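Myo-inositol 2-dehydrogenase (Lactobacillus plantarum WCFS1, PDB 3CEA) probably catalyses the NAD-dependent oxidation of myo-inositol at its 2-hydroxyl group, holding the dinucleotide on a Rossmann-fold domain. Local coordinates at residues K64-I67 against D68-I72. Residues are numbered along the deposited sequence; the frame is centred on the assembly and turned at random.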
loop_
_atom_site.group_PDB
_atom_site.type_symbol
_atom_site.label_atom_id
_atom_site.label_comp_id
_atom_site.label_asym_id
_atom_site.label_seq_id
_atom_site.Cartn_x
_atom_site.Cartn_y
_atom_site.Cartn_z
ATOM N N LYS A 64 -23.046 39.822 20.608
ATOM C CA LYS A 64 -22.747 41.168 21.094
ATOM C C LYS A 64 -23.050 41.287 22.585
ATOM O O LYS A 64 -22.329 41.968 23.317
ATOM C CB LYS A 64 -23.520 42.221 20.295
ATOM C CG LYS A 64 -23.054 42.372 18.852
ATOM C CD LYS A 64 -23.895 43.385 18.097
ATOM C CE LYS A 64 -23.452 43.492 16.648
ATOM N NZ LYS A 64 -24.293 44.439 15.867
ATOM N N ASP A 65 -24.112 40.615 23.028
ATOM C CA ASP A 65 -24.443 40.530 24.447
ATOM C C ASP A 65 -23.324 39.855 25.235
ATOM O O ASP A 65 -22.963 40.313 26.316
ATOM C CB ASP A 65 -25.759 39.772 24.660
ATOM C CG ASP A 65 -26.986 40.642 24.432
ATOM O OD1 ASP A 65 -26.843 41.878 24.304
ATOM O OD2 ASP A 65 -28.103 40.082 24.387
HETATM N N MSE A 66 -22.778 38.774 24.678
HETATM C CA MSE A 66 -21.705 38.021 25.327
HETATM C C MSE A 66 -20.426 38.846 25.468
HETATM O O MSE A 66 -19.816 38.872 26.537
HETATM C CB MSE A 66 -21.422 36.723 24.568
HETATM C CG MSE A 66 -20.439 35.794 25.272
HETATM SE SE MSE A 66 -20.184 34.099 24.353
HETATM C CE MSE A 66 -19.307 34.756 22.757
ATOM N N ILE A 67 -20.039 39.522 24.388
ATOM C CA ILE A 67 -18.820 40.333 24.355
ATOM C C ILE A 67 -18.897 41.530 25.315
ATOM O O ILE A 67 -17.884 41.936 25.893
ATOM C CB ILE A 67 -18.480 40.782 22.901
ATOM C CG1 ILE A 67 -18.106 39.562 22.047
ATOM C CG2 ILE A 67 -17.341 41.806 22.885
ATOM C CD1 ILE A 67 -18.114 39.802 20.543
ATOM N N ASP A 68 -20.101 42.067 25.497
ATOM C CA ASP A 68 -20.317 43.234 26.353
ATOM C C ASP A 68 -20.611 42.888 27.818
ATOM O O ASP A 68 -20.767 43.788 28.650
ATOM C CB ASP A 68 -21.440 44.112 25.787
ATOM C CG ASP A 68 -21.113 44.676 24.410
ATOM O OD1 ASP A 68 -19.916 44.864 24.093
ATOM O OD2 ASP A 68 -22.066 44.936 23.644
ATOM N N THR A 69 -20.679 41.595 28.131
ATOM C CA THR A 69 -21.019 41.150 29.487
ATOM C C THR A 69 -19.917 40.307 30.125
ATOM O O THR A 69 -19.673 40.409 31.327
ATOM C CB THR A 69 -22.351 40.358 29.518
ATOM O OG1 THR A 69 -23.336 41.033 28.728
ATOM C CG2 THR A 69 -22.872 40.215 30.945
ATOM N N GLU A 70 -19.261 39.472 29.324
ATOM C CA GLU A 70 -18.270 38.535 29.844
ATOM C C GLU A 70 -16.886 39.162 29.996
ATOM O O GLU A 70 -16.471 39.996 29.186
ATOM C CB GLU A 70 -18.186 37.286 28.962
ATOM C CG GLU A 70 -19.469 36.461 28.899
ATOM C CD GLU A 70 -19.780 35.720 30.192
ATOM O OE1 GLU A 70 -18.860 35.115 30.786
ATOM O OE2 GLU A 70 -20.955 35.734 30.608
ATOM N N ASN A 71 -16.187 38.752 31.050
ATOM C CA ASN A 71 -14.792 39.120 31.251
ATOM C C ASN A 71 -13.893 38.119 30.531
ATOM O O ASN A 71 -13.601 37.042 31.059
ATOM C CB ASN A 71 -14.463 39.177 32.748
ATOM C CG ASN A 71 -13.089 39.771 33.030
ATOM O OD1 ASN A 71 -12.470 40.396 32.164
ATOM N ND2 ASN A 71 -12.610 39.585 34.255
ATOM N N ILE A 72 -13.473 38.475 29.317
ATOM C CA ILE A 72 -12.680 37.580 28.469
ATOM C C ILE A 72 -11.502 38.271 27.784
ATOM O O ILE A 72 -11.576 39.452 27.432
ATOM C CB ILE A 72 -13.550 36.862 27.397
ATOM C CG1 ILE A 72 -14.575 37.832 26.789
ATOM C CG2 ILE A 72 -14.222 35.623 27.997
ATOM C CD1 ILE A 72 -15.290 37.305 25.560
#
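Thr69 turns its hydroxyl back onto the short helix 63-67, where OG1 donates to the carbonyl oxygen of Asp65 at a short 2.5 Å. A chi1 of -45° puts OG1 beside the backbone N, facing the Asp65 carbonyl, and leaves CG2 anti to that N and turned from this carbonyl. Next to it the carbonyl oxygen of Met66 receives two amides. Glu70 N lies 2.9 Å from Met66 O in a nearly straight bond; Thr69 N, longer at 3.3 Å from the same oxygen, stands above the carbonyl plane. The carbonyl of Lys64 takes Asp68 N, 3.1 Å from its O. The carboxylate of Asp68 folds over that same oxygen, OD2 lying 3.0 Å from Lys64 O as a second acceptor; Tyr90 OH, on helix 84-93, bonds this OD2 and probably offsets the repulsion. On the buried side the methylenes of Met66, a selenomethionine, and Glu70 meet, CG to CG 3.8 Å. A bend at chi2 (-71°) turns the Glu70 carboxylate off the line of its first methylenes, and OE2 bonds Tyr60 OH on strand 58-60. Three successive helix carbonyls are therefore satisfied by the following residues, while tyrosines from two neighbouring elements bind the carboxylates, which probably helps hold the turn before Rossmann strand 74-77.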